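Local coordinates for hypothetical protein (Staphylococcus aureus subsp. aureus, PDB 2ETS) that is of unknown function but adopts a four-helical bundle fold and represents the bacterial DUF1798 family, at residues Asp15-Leu20 and Tyr112-Ile117; Gln29-Val34 and Leu102-Leu107; Asn59-His64 and Arg77-Leu82; Glu66-Ile69 and Tyr73-Ser76. One frame throughout, in Å; residues are numbered along the deposited sequence.

Contact 1: Asp15-Leu20 and Tyr112-Ile117; sequences DLVESL and YDLQNI
Val17 is the first residue of Asp15-Leu20 to meet Tyr112-Ile117, and its two methyls do different work. Val17 CG1 stands anti to the backbone N (chi1 178°) and reaches the backbone of the other helix, 3.6 Å from Leu114 O. It also lies near Ile117 CG2. Val17 CG2 meets the branch methyl of Ile117 more closely, at 3.6 Å from Ile117 CG2. The close approach of the backbones is here too: Val17 CA and Leu114 CA are 6.7 Å apart.

One turn on, Leu20 points the same way. Leu20 CD1 touches Leu114 CD2 at 4.1 Å, and Leu20 CB lies equally near that methyl. The two leucine side chains cross at about a right angle. Leu114 CD1 turns instead to the backbone of Leu20.

The side chains that meet are apolar, and all four are buried. The two helix segments run nearly antiparallel, at 160°, with axes 9.9 Å apart. This is the pairing of the first and last long helices, 12-37 and 100-120, in the four-helical bundle. Helix 43-63 covers Leu20 through Ile57 and Ile61, while helix 76-92 packs on Ile117 through Leu82.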
loop_
_atom_site.group_PDB
_atom_site.type_symbol
_atom_site.label_atom_id
_atom_site.label_comp_id
_atom_site.label_asym_id
_atom_site.label_seq_id
_atom_site.Cartn_x
_atom_site.Cartn_y
_atom_site.Cartn_z
ATOM N N ASP A 15 5.048 -13.126 3.175
ATOM C CA ASP A 15 5.786 -12.518 2.081
ATOM C C ASP A 15 4.954 -11.484 1.351
ATOM O O ASP A 15 5.481 -10.475 0.901
ATOM C CB ASP A 15 6.293 -13.582 1.105
ATOM C CG ASP A 15 7.298 -14.517 1.745
ATOM O OD1 ASP A 15 8.052 -14.067 2.634
ATOM O OD2 ASP A 15 7.327 -15.703 1.359
ATOM N N LEU A 16 3.654 -11.740 1.227
ATOM C CA LEU A 16 2.750 -10.780 0.609
ATOM C C LEU A 16 2.709 -9.462 1.383
ATOM O O LEU A 16 2.768 -8.396 0.787
ATOM C CB LEU A 16 1.324 -11.346 0.513
ATOM C CG LEU A 16 1.021 -12.147 -0.754
ATOM C CD1 LEU A 16 -0.278 -12.951 -0.598
ATOM C CD2 LEU A 16 0.939 -11.204 -1.961
ATOM N N VAL A 17 2.597 -9.557 2.708
ATOM C CA VAL A 17 2.484 -8.400 3.566
ATOM C C VAL A 17 3.823 -7.629 3.600
ATOM O O VAL A 17 3.855 -6.386 3.434
ATOM C CB VAL A 17 1.939 -8.804 4.999
ATOM C CG1 VAL A 17 1.855 -7.609 5.946
ATOM C CG2 VAL A 17 0.539 -9.420 4.898
ATOM N N GLU A 18 4.914 -8.364 3.784
ATOM C CA GLU A 18 6.272 -7.783 3.686
ATOM C C GLU A 18 6.504 -7.096 2.332
ATOM O O GLU A 18 7.173 -6.056 2.240
ATOM C CB GLU A 18 7.354 -8.853 3.950
ATOM C CG GLU A 18 7.701 -8.921 5.424
ATOM C CD GLU A 18 8.616 -10.078 5.805
ATOM O OE1 GLU A 18 8.387 -11.225 5.344
ATOM O OE2 GLU A 18 9.569 -9.835 6.585
ATOM N N SER A 19 5.937 -7.689 1.287
ATOM C CA SER A 19 5.967 -7.078 -0.015
ATOM C C SER A 19 5.248 -5.736 -0.061
ATOM O O SER A 19 5.739 -4.804 -0.674
ATOM C CB SER A 19 5.364 -8.003 -1.053
ATOM O OG SER A 19 5.689 -7.505 -2.330
ATOM N N LEU A 20 4.077 -5.633 0.557
ATOM C CA LEU A 20 3.361 -4.366 0.580
ATOM C C LEU A 20 4.100 -3.343 1.457
ATOM O O LEU A 20 4.148 -2.163 1.149
ATOM C CB LEU A 20 1.932 -4.552 1.101
ATOM C CG LEU A 20 0.950 -5.313 0.218
ATOM C CD1 LEU A 20 -0.329 -5.572 0.993
ATOM C CD2 LEU A 20 0.650 -4.515 -1.020
ATOM N N TYR A 112 0.767 1.357 9.743
ATOM C CA TYR A 112 0.267 0.876 11.021
ATOM C C TYR A 112 -0.561 -0.430 10.861
ATOM O O TYR A 112 -0.300 -1.445 11.508
ATOM C CB TYR A 112 -0.495 1.978 11.773
ATOM C CG TYR A 112 -1.169 1.463 12.993
ATOM C CD1 TYR A 112 -2.436 0.886 12.913
ATOM C CD2 TYR A 112 -0.539 1.514 14.231
ATOM C CE1 TYR A 112 -3.058 0.369 14.042
ATOM C CE2 TYR A 112 -1.166 1.002 15.374
ATOM C CZ TYR A 112 -2.410 0.428 15.264
ATOM O OH TYR A 112 -3.026 -0.105 16.372
ATOM N N ASP A 113 -1.525 -0.413 9.965
ATOM C CA ASP A 113 -2.298 -1.613 9.667
ATOM C C ASP A 113 -1.459 -2.802 9.201
ATOM O O ASP A 113 -1.678 -3.949 9.601
ATOM C CB ASP A 113 -3.293 -1.285 8.580
ATOM C CG ASP A 113 -4.455 -0.429 9.085
ATOM O OD1 ASP A 113 -4.658 -0.332 10.326
ATOM O OD2 ASP A 113 -5.169 0.124 8.217
ATOM N N LEU A 114 -0.537 -2.525 8.291
ATOM C CA LEU A 114 0.338 -3.558 7.748
ATOM C C LEU A 114 1.155 -4.256 8.830
ATOM O O LEU A 114 1.333 -5.474 8.793
ATOM C CB LEU A 114 1.266 -2.948 6.695
ATOM C CG LEU A 114 0.584 -2.609 5.362
ATOM C CD1 LEU A 114 1.584 -1.964 4.446
ATOM C CD2 LEU A 114 -0.008 -3.848 4.678
ATOM N N GLN A 115 1.643 -3.488 9.800
ATOM C CA GLN A 115 2.382 -4.081 10.905
ATOM C C GLN A 115 1.518 -5.011 11.744
ATOM O O GLN A 115 2.000 -6.054 12.195
ATOM C CB GLN A 115 2.974 -3.006 11.817
ATOM C CG GLN A 115 4.202 -2.357 11.295
ATOM C CD GLN A 115 5.360 -3.357 11.103
ATOM O OE1 GLN A 115 6.067 -3.288 10.097
ATOM N NE2 GLN A 115 5.516 -4.308 12.040
ATOM N N ASN A 116 0.265 -4.620 11.987
ATOM C CA ASN A 116 -0.639 -5.414 12.789
ATOM C C ASN A 116 -0.952 -6.721 12.086
ATOM O O ASN A 116 -1.138 -7.772 12.723
ATOM C CB ASN A 116 -1.947 -4.654 13.060
ATOM C CG ASN A 116 -1.796 -3.575 14.124
ATOM O OD1 ASN A 116 -0.902 -3.629 14.971
ATOM N ND2 ASN A 116 -2.678 -2.601 14.090
ATOM N N ILE A 117 -1.042 -6.638 10.768
ATOM C CA ILE A 117 -1.350 -7.794 9.966
ATOM C C ILE A 117 -0.145 -8.695 10.019
ATOM O O ILE A 117 -0.277 -9.881 10.326
ATOM C CB ILE A 117 -1.702 -7.414 8.507
ATOM C CG1 ILE A 117 -3.061 -6.724 8.477
ATOM C CG2 ILE A 117 -1.720 -8.640 7.617
ATOM C CD1 ILE A 117 -3.444 -6.146 7.106
#

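Contact 2: Gln29-Val34 and Leu102-Leu107; sequences QNFENV and LFIEKL
The backbones of Gln29-Val34 and Leu102-Leu107 come nearest at Phe31 and Phe103, whose CA atoms are 8.6 Å apart, so long side chains must bridge the two helices. Both helices belong to the four-helical bundle, and the bridge between them is an offset aromatic stack.

Phe31 and Phe103 each hold CG anti to the backbone N (chi1 171° and -177°). This extends each ring toward the opposite helix. The two side chains run antiparallel, one alongside the other, and meet face against face. The ring planes are close to parallel, at 17°, and their centroids are 4.3 Å apart. The offset places Phe103 CD2 over a face of the Phe31 ring, toward its rim. In return, Phe31 CG lies over a face of Phe103, again toward the rim.

Ile104 adds a lighter apolar contact. Ile104 CD1 approaches the Phe31 ring obliquely, 4.4 Å from Phe31 CE2. Thr98, in the loop before helix 100-120, touches both phenylalanines, and Leu89 of helix 76-92 packs on Phe103. The stacked pair is buried. The tightest touch falls on the stem of Phe31, where Phe31 CB lies 3.5 Å from Phe103 CE2.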
loop_
_atom_site.group_PDB
_atom_site.type_symbol
_atom_site.label_atom_id
_atom_site.label_comp_id
_atom_site.label_asym_id
_atom_site.label_seq_id
_atom_site.Cartn_x
_atom_site.Cartn_y
_atom_site.Cartn_z
ATOM N N GLN A 29 9.263 7.274 -0.979
ATOM C CA GLN A 29 10.433 7.812 -1.682
ATOM C C GLN A 29 10.025 8.467 -2.998
ATOM O O GLN A 29 10.551 9.502 -3.342
ATOM C CB GLN A 29 11.510 6.749 -1.901
ATOM C CG GLN A 29 12.856 7.013 -1.166
ATOM C CD GLN A 29 13.305 8.510 -1.170
ATOM O OE1 GLN A 29 13.582 9.103 -2.227
ATOM N NE2 GLN A 29 13.371 9.110 0.024
ATOM N N ASN A 30 9.040 7.889 -3.688
ATOM C CA ASN A 30 8.534 8.447 -4.933
ATOM C C ASN A 30 7.900 9.824 -4.702
ATOM O O ASN A 30 8.100 10.779 -5.459
ATOM C CB ASN A 30 7.512 7.484 -5.542
ATOM C CG ASN A 30 8.174 6.373 -6.359
ATOM O OD1 ASN A 30 8.751 6.641 -7.389
ATOM N ND2 ASN A 30 8.114 5.137 -5.880
ATOM N N PHE A 31 7.139 9.920 -3.636
ATOM C CA PHE A 31 6.487 11.159 -3.290
ATOM C C PHE A 31 7.563 12.214 -3.007
ATOM O O PHE A 31 7.464 13.347 -3.469
ATOM C CB PHE A 31 5.571 10.935 -2.087
ATOM C CG PHE A 31 5.001 12.199 -1.513
ATOM C CD1 PHE A 31 3.969 12.866 -2.167
ATOM C CD2 PHE A 31 5.489 12.719 -0.323
ATOM C CE1 PHE A 31 3.420 14.017 -1.641
ATOM C CE2 PHE A 31 4.937 13.885 0.211
ATOM C CZ PHE A 31 3.887 14.532 -0.452
ATOM N N GLU A 32 8.590 11.835 -2.258
ATOM C CA GLU A 32 9.714 12.736 -1.986
ATOM C C GLU A 32 10.415 13.178 -3.249
ATOM O O GLU A 32 10.883 14.309 -3.323
ATOM C CB GLU A 32 10.741 12.104 -1.039
ATOM C CG GLU A 32 10.276 12.004 0.398
ATOM C CD GLU A 32 9.866 13.340 1.029
ATOM O OE1 GLU A 32 10.460 14.405 0.727
ATOM O OE2 GLU A 32 8.954 13.304 1.872
ATOM N N ASN A 33 10.497 12.284 -4.227
ATOM C CA ASN A 33 11.157 12.630 -5.473
ATOM C C ASN A 33 10.331 13.618 -6.295
ATOM O O ASN A 33 10.883 14.620 -6.727
ATOM C CB ASN A 33 11.539 11.375 -6.265
ATOM C CG ASN A 33 12.728 10.618 -5.643
ATOM O OD1 ASN A 33 13.151 9.593 -6.167
ATOM N ND2 ASN A 33 13.263 11.126 -4.538
ATOM N N VAL A 34 9.019 13.379 -6.458
ATOM C CA VAL A 34 8.189 14.324 -7.244
ATOM C C VAL A 34 8.112 15.699 -6.565
ATOM O O VAL A 34 7.991 16.724 -7.229
ATOM C CB VAL A 34 6.730 13.786 -7.611
ATOM C CG1 VAL A 34 6.825 12.437 -8.293
ATOM C CG2 VAL A 34 5.802 13.707 -6.406
ATOM N N LEU A 102 -1.813 15.091 3.839
ATOM C CA LEU A 102 -2.811 14.018 3.684
ATOM C C LEU A 102 -2.139 12.702 3.267
ATOM O O LEU A 102 -2.542 11.638 3.707
ATOM C CB LEU A 102 -3.875 14.415 2.658
ATOM C CG LEU A 102 -4.732 15.650 2.983
ATOM C CD1 LEU A 102 -5.703 15.927 1.836
ATOM C CD2 LEU A 102 -5.487 15.520 4.282
ATOM N N PHE A 103 -1.114 12.812 2.422
ATOM C CA PHE A 103 -0.338 11.663 1.950
ATOM C C PHE A 103 0.389 10.965 3.091
ATOM O O PHE A 103 0.292 9.744 3.254
ATOM C CB PHE A 103 0.649 12.084 0.866
ATOM C CG PHE A 103 1.428 10.930 0.282
ATOM C CD1 PHE A 103 0.892 10.182 -0.716
ATOM C CD2 PHE A 103 2.664 10.570 0.795
ATOM C CE1 PHE A 103 1.585 9.108 -1.237
ATOM C CE2 PHE A 103 3.370 9.524 0.279
ATOM C CZ PHE A 103 2.845 8.786 -0.726
ATOM N N ILE A 104 1.062 11.739 3.925
ATOM C CA ILE A 104 1.837 11.168 5.015
ATOM C C ILE A 104 0.943 10.590 6.124
ATOM O O ILE A 104 1.205 9.530 6.659
ATOM C CB ILE A 104 2.805 12.219 5.563
ATOM C CG1 ILE A 104 3.814 12.622 4.460
ATOM C CG2 ILE A 104 3.536 11.715 6.812
ATOM C CD1 ILE A 104 4.634 11.502 3.886
ATOM N N GLU A 105 -0.135 11.267 6.438
ATOM C CA GLU A 105 -1.104 10.700 7.329
ATOM C C GLU A 105 -1.668 9.347 6.860
ATOM O O GLU A 105 -1.743 8.395 7.635
ATOM C CB GLU A 105 -2.179 11.739 7.516
ATOM C CG GLU A 105 -3.481 11.317 8.121
ATOM C CD GLU A 105 -4.360 12.557 8.250
ATOM O OE1 GLU A 105 -5.122 12.871 7.285
ATOM O OE2 GLU A 105 -4.170 13.268 9.266
ATOM N N LYS A 106 -2.067 9.274 5.602
ATOM C CA LYS A 106 -2.566 8.034 5.048
ATOM C C LYS A 106 -1.473 6.935 5.006
ATOM O O LYS A 106 -1.704 5.807 5.383
ATOM C CB LYS A 106 -3.080 8.294 3.655
ATOM C CG LYS A 106 -3.731 7.079 2.993
ATOM C CD LYS A 106 -4.161 7.412 1.544
ATOM C CE LYS A 106 -5.370 8.311 1.466
ATOM N NZ LYS A 106 -5.318 8.971 0.055
ATOM N N LEU A 107 -0.286 7.279 4.562
ATOM C CA LEU A 107 0.867 6.345 4.651
ATOM C C LEU A 107 1.122 5.798 6.080
ATOM O O LEU A 107 1.364 4.609 6.275
ATOM C CB LEU A 107 2.140 7.022 4.152
ATOM C CG LEU A 107 3.376 6.114 3.944
ATOM C CD1 LEU A 107 3.731 5.986 2.462
ATOM C CD2 LEU A 107 4.547 6.698 4.728
#

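Contact 3: Asn59-His64 and Arg77-Leu82; sequences NEIKLH and RKFELL. With PO4 (phosphate ion), chain B.
With CG anti to the backbone N (chi1 -178°), Phe79 extends its ring from Arg77-Leu82 toward Asn59-His64, and its CZ meets Ile61 and Lys62. The contact joins helices 43-63 and 76-92 of the four-helical bundle. Their backbones stay well apart here, with Lys62 CA and Phe79 CA separated by 9.1 Å, and the phenylalanine spans the gap.

The ring comes in edge first. Its leading atom, Phe79 CZ, lies 3.8 Å from Ile61 O, and that oxygen sits near the ring plane. Ile61 O also accepts the backbone N-H of His64. Lys62 CA lies at the same ring edge. Among side-chain atoms, Ile61 CG2 comes within 4.4 Å of Phe79 CZ. Ile68 of the short helix 65-68 packs on both Ile61 and Phe79, and Val17 of helix 12-37 also touches Ile61.

Lys62 behaves differently. Its chain is extended beyond CG and carries its terminal nitrogen NZ to a phosphate ion, probably from the crystallisation liquor. Glu80 OE1 is 6.0 Å from Lys62 NZ, too far for contact, though its opposite charge may still be felt. Lys62 NZ donates a hydrogen bond to phosphate O4, 2.9 Å long.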
loop_
_atom_site.group_PDB
_atom_site.type_symbol
_atom_site.label_atom_id
_atom_site.label_comp_id
_atom_site.label_asym_id
_atom_site.label_seq_id
_atom_site.Cartn_x
_atom_site.Cartn_y
_atom_site.Cartn_z
ATOM N N ASN A 59 -4.428 -8.058 -5.474
ATOM C CA ASN A 59 -5.271 -9.154 -5.938
ATOM C C ASN A 59 -4.945 -10.464 -5.242
ATOM O O ASN A 59 -5.852 -11.218 -4.867
ATOM C CB ASN A 59 -5.175 -9.335 -7.460
ATOM C CG ASN A 59 -5.907 -8.242 -8.218
ATOM O OD1 ASN A 59 -6.766 -7.559 -7.667
ATOM N ND2 ASN A 59 -5.550 -8.053 -9.476
ATOM N N GLU A 60 -3.658 -10.718 -5.053
ATOM C CA GLU A 60 -3.232 -11.896 -4.316
ATOM C C GLU A 60 -3.696 -11.775 -2.871
ATOM O O GLU A 60 -4.391 -12.637 -2.376
ATOM C CB GLU A 60 -1.704 -12.108 -4.396
ATOM C CG GLU A 60 -1.196 -12.748 -5.717
ATOM N N ILE A 61 -3.360 -10.693 -2.200
ATOM C CA ILE A 61 -3.746 -10.568 -0.790
ATOM C C ILE A 61 -5.273 -10.638 -0.558
ATOM O O ILE A 61 -5.709 -11.118 0.483
ATOM C CB ILE A 61 -3.118 -9.334 -0.132
ATOM C CG1 ILE A 61 -2.764 -9.649 1.326
ATOM C CG2 ILE A 61 -4.047 -8.094 -0.193
ATOM C CD1 ILE A 61 -1.614 -8.824 1.854
ATOM N N LYS A 62 -6.074 -10.227 -1.541
ATOM C CA LYS A 62 -7.537 -10.390 -1.474
ATOM C C LYS A 62 -7.950 -11.859 -1.434
ATOM O O LYS A 62 -8.930 -12.220 -0.779
ATOM C CB LYS A 62 -8.243 -9.720 -2.652
ATOM C CG LYS A 62 -8.349 -8.218 -2.551
ATOM C CD LYS A 62 -9.114 -7.604 -3.749
ATOM C CE LYS A 62 -8.593 -6.191 -4.010
ATOM N NZ LYS A 62 -9.356 -5.418 -5.013
ATOM N N LEU A 63 -7.195 -12.707 -2.108
ATOM C CA LEU A 63 -7.435 -14.147 -2.005
ATOM C C LEU A 63 -7.315 -14.653 -0.555
ATOM O O LEU A 63 -7.874 -15.657 -0.228
ATOM C CB LEU A 63 -6.503 -14.928 -2.935
ATOM C CG LEU A 63 -6.567 -14.593 -4.438
ATOM C CD1 LEU A 63 -5.502 -15.378 -5.230
ATOM C CD2 LEU A 63 -7.957 -14.838 -5.033
ATOM N N HIS A 64 -6.615 -13.942 0.323
ATOM C CA HIS A 64 -6.548 -14.333 1.741
ATOM C C HIS A 64 -7.422 -13.509 2.659
ATOM O O HIS A 64 -7.202 -13.528 3.865
ATOM C CB HIS A 64 -5.114 -14.237 2.249
ATOM C CG HIS A 64 -4.155 -15.043 1.452
ATOM N ND1 HIS A 64 -3.821 -16.337 1.784
ATOM C CD2 HIS A 64 -3.494 -14.759 0.307
ATOM C CE1 HIS A 64 -2.972 -16.805 0.892
ATOM N NE2 HIS A 64 -2.758 -15.869 -0.016
ATOM N N ARG A 77 -14.423 -4.231 7.053
ATOM C CA ARG A 77 -14.351 -2.814 6.683
ATOM C C ARG A 77 -12.904 -2.281 6.646
ATOM O O ARG A 77 -12.488 -1.699 5.656
ATOM C CB ARG A 77 -15.166 -1.956 7.633
ATOM C CG ARG A 77 -15.464 -0.559 7.044
ATOM C CD ARG A 77 -16.385 0.250 7.941
ATOM N NE ARG A 77 -15.601 0.634 9.081
ATOM C CZ ARG A 77 -14.909 1.761 9.205
ATOM N NH1 ARG A 77 -14.944 2.738 8.299
ATOM N NH2 ARG A 77 -14.188 1.921 10.292
ATOM N N LYS A 78 -12.150 -2.504 7.721
ATOM C CA LYS A 78 -10.761 -2.063 7.830
ATOM C C LYS A 78 -9.897 -2.673 6.722
ATOM O O LYS A 78 -9.022 -2.021 6.190
ATOM C CB LYS A 78 -10.179 -2.435 9.207
ATOM C CG LYS A 78 -10.631 -1.547 10.403
ATOM C CD LYS A 78 -9.831 -0.230 10.542
ATOM C CE LYS A 78 -8.334 -0.508 10.955
ATOM N NZ LYS A 78 -7.428 0.671 10.712
ATOM N N PHE A 79 -10.158 -3.922 6.354
ATOM C CA PHE A 79 -9.440 -4.547 5.258
ATOM C C PHE A 79 -9.719 -3.839 3.919
ATOM O O PHE A 79 -8.797 -3.616 3.122
ATOM C CB PHE A 79 -9.790 -6.028 5.190
ATOM C CG PHE A 79 -9.072 -6.797 4.112
ATOM C CD1 PHE A 79 -7.792 -7.308 4.335
ATOM C CD2 PHE A 79 -9.707 -7.087 2.904
ATOM C CE1 PHE A 79 -7.136 -8.074 3.352
ATOM C CE2 PHE A 79 -9.051 -7.845 1.900
ATOM C CZ PHE A 79 -7.762 -8.343 2.134
ATOM N N GLU A 80 -10.964 -3.459 3.679
ATOM C CA GLU A 80 -11.310 -2.735 2.444
ATOM C C GLU A 80 -10.712 -1.327 2.395
ATOM O O GLU A 80 -10.250 -0.870 1.345
ATOM C CB GLU A 80 -12.817 -2.663 2.225
ATOM C CG GLU A 80 -13.524 -4.036 2.055
ATOM C CD GLU A 80 -12.998 -4.861 0.855
ATOM O OE1 GLU A 80 -12.724 -4.281 -0.216
ATOM O OE2 GLU A 80 -12.847 -6.097 0.994
ATOM N N LEU A 81 -10.691 -0.642 3.523
ATOM C CA LEU A 81 -10.047 0.674 3.542
ATOM C C LEU A 81 -8.564 0.605 3.337
ATOM O O LEU A 81 -7.999 1.464 2.690
ATOM C CB LEU A 81 -10.360 1.402 4.838
ATOM C CG LEU A 81 -11.871 1.601 4.989
ATOM C CD1 LEU A 81 -12.163 2.422 6.252
ATOM C CD2 LEU A 81 -12.487 2.261 3.749
ATOM N N LEU A 82 -7.932 -0.437 3.877
ATOM C CA LEU A 82 -6.522 -0.602 3.753
ATOM C C LEU A 82 -6.163 -0.746 2.290
ATOM O O LEU A 82 -5.227 -0.096 1.832
ATOM C CB LEU A 82 -6.040 -1.798 4.549
ATOM C CG LEU A 82 -4.569 -2.148 4.354
ATOM C CD1 LEU A 82 -3.608 -1.022 4.749
ATOM C CD2 LEU A 82 -4.249 -3.459 5.110
HETATM P P PO4 B . -11.107 -1.994 -5.532
HETATM O O1 PO4 B . -11.792 -1.374 -6.767
HETATM O O2 PO4 B . -10.846 -0.924 -4.454
HETATM O O3 PO4 B . -12.031 -3.043 -4.944
HETATM O O4 PO4 B . -9.762 -2.677 -5.926
#

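Contact 4: Glu66-Ile69 and Tyr73-Ser76; sequences EFII and YMNS
The connection between helices 43-63 and 76-92 contains the short helix 65-68 and a loop that folds back against it. Glu66-Ile69 and Tyr73-Ser76 meet in this connection. The backbones come close, with Ile69 CA and Asn75 CA 4.5 Å apart.

Met74, a selenomethionine, has its CB bond directed at Glu66-Ile69. Met74 CB lies 3.4 Å from Ile68 O, and its CG rests near Ile68 CG2. Met74 CG also packs on Ile117, and beyond it the chain bends so that the terminal CE rests on Asp113 of helix 100-120.

Ile69 makes the broadest contact. Its chi1 of 62° leaves CG2 anti to the carbonyl carbon, and this is the branch that meets Ser76. Ile69 CG2 lies 3.9 Å from Ser76 CA, at the start of helix 76-92. Ile69 O approaches Asn75 CA at 3.6 Å in a CA-H...O contact, with an angle of 137° at the hydrogen. The same oxygen, Ile69 O, lies 3.0 Å from Met74 O; both are acceptors, so this is no hydrogen bond.

The CB bond of Asn75 points away from Glu66-Ile69. Its OD1 accepts the backbone N-H of Lys78, and Ser76 OG is hydrogen-bonded to Arg65. The arrangement is that of an interhelical connection doubling back on itself, closed by an asparagine N-cap at the start of helix 76-92.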
loop_
_atom_site.group_PDB
_atom_site.type_symbol
_atom_site.label_atom_id
_atom_site.label_comp_id
_atom_site.label_asym_id
_atom_site.label_seq_id
_atom_site.Cartn_x
_atom_site.Cartn_y
_atom_site.Cartn_z
ATOM N N GLU A 66 -10.412 -13.821 4.043
ATOM C CA GLU A 66 -11.061 -14.539 5.157
ATOM C C GLU A 66 -10.129 -14.742 6.363
ATOM O O GLU A 66 -10.562 -14.610 7.507
ATOM C CB GLU A 66 -11.608 -15.905 4.686
ATOM C CG GLU A 66 -12.714 -15.840 3.628
ATOM N N PHE A 67 -8.858 -15.043 6.108
ATOM C CA PHE A 67 -7.866 -15.148 7.187
ATOM C C PHE A 67 -7.570 -13.781 7.790
ATOM O O PHE A 67 -7.756 -13.571 8.995
ATOM C CB PHE A 67 -6.544 -15.744 6.699
ATOM C CG PHE A 67 -5.570 -16.051 7.821
ATOM C CD1 PHE A 67 -4.764 -15.054 8.369
ATOM C CD2 PHE A 67 -5.487 -17.331 8.351
ATOM C CE1 PHE A 67 -3.885 -15.334 9.412
ATOM C CE2 PHE A 67 -4.606 -17.614 9.393
ATOM C CZ PHE A 67 -3.803 -16.602 9.919
ATOM N N ILE A 68 -7.115 -12.869 6.928
ATOM C CA ILE A 68 -6.654 -11.557 7.344
ATOM C C ILE A 68 -7.687 -10.786 8.188
ATOM O O ILE A 68 -7.312 -10.157 9.160
ATOM C CB ILE A 68 -6.209 -10.723 6.117
ATOM C CG1 ILE A 68 -4.850 -11.240 5.620
ATOM C CG2 ILE A 68 -6.113 -9.239 6.470
ATOM C CD1 ILE A 68 -4.566 -10.929 4.184
ATOM N N ILE A 69 -8.971 -10.860 7.844
ATOM C CA ILE A 69 -10.003 -10.085 8.579
ATOM C C ILE A 69 -10.196 -10.545 10.030
ATOM O O ILE A 69 -10.771 -9.822 10.859
ATOM C CB ILE A 69 -11.383 -10.051 7.839
ATOM C CG1 ILE A 69 -11.989 -11.448 7.682
ATOM C CG2 ILE A 69 -11.248 -9.423 6.480
ATOM C CD1 ILE A 69 -13.509 -11.413 7.534
ATOM N N TYR A 73 -7.015 -6.577 15.537
ATOM C CA TYR A 73 -7.027 -5.215 14.938
ATOM C C TYR A 73 -7.642 -5.143 13.544
ATOM O O TYR A 73 -7.655 -4.076 12.949
ATOM C CB TYR A 73 -5.613 -4.593 14.876
ATOM C CG TYR A 73 -4.989 -4.282 16.218
ATOM C CD1 TYR A 73 -5.420 -3.183 16.960
ATOM C CD2 TYR A 73 -3.978 -5.061 16.738
ATOM C CE1 TYR A 73 -4.859 -2.896 18.197
ATOM C CE2 TYR A 73 -3.415 -4.771 17.973
ATOM C CZ TYR A 73 -3.870 -3.679 18.681
ATOM O OH TYR A 73 -3.348 -3.366 19.901
HETATM N N MSE A 74 -8.130 -6.257 13.000
HETATM C CA MSE A 74 -8.647 -6.262 11.635
HETATM C C MSE A 74 -10.107 -6.644 11.615
HETATM O O MSE A 74 -10.588 -7.299 12.504
HETATM C CB MSE A 74 -7.850 -7.222 10.753
HETATM C CG MSE A 74 -6.688 -6.587 10.036
HETATM SE SE MSE A 74 -7.227 -5.258 8.714
HETATM C CE MSE A 74 -6.195 -3.835 9.383
ATOM N N ASN A 75 -10.812 -6.190 10.593
ATOM C CA ASN A 75 -12.177 -6.602 10.329
ATOM C C ASN A 75 -12.423 -6.347 8.845
ATOM O O ASN A 75 -11.535 -5.857 8.175
ATOM C CB ASN A 75 -13.174 -5.863 11.230
ATOM C CG ASN A 75 -13.214 -4.374 10.988
ATOM O OD1 ASN A 75 -13.208 -3.915 9.848
ATOM N ND2 ASN A 75 -13.291 -3.605 12.066
ATOM N N SER A 76 -13.609 -6.679 8.343
ATOM C CA SER A 76 -13.907 -6.615 6.900
ATOM C C SER A 76 -13.800 -5.188 6.348
ATOM O O SER A 76 -13.148 -4.968 5.316
ATOM C CB SER A 76 -15.320 -7.184 6.628
ATOM O OG SER A 76 -15.659 -7.015 5.261
#

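In the fold
From the N terminus, helix 12-37 supplies the first segment of contact 1 and then of contact 2, and helix 100-120 supplies both partners in reverse order. Contact 2 therefore lies within the span of contact 1, and their centres are about 18 Å apart along the same helix pair. Inside both spans, contact 3 joins helices 43-63 and 76-92. Contact 4 closes the shortest loop, within contact 3, and ties the short helix 65-68 to the start of helix 76-92. No spans cross. Contacts 1, 3 and 4 touch one another: Lys78 forms a salt bridge with Asp113, Tyr73 packs on Asn116, and Phe79 packs on Ile69. Contact 2 lies on the opposite side of the chain's centre from contacts 3 and 4.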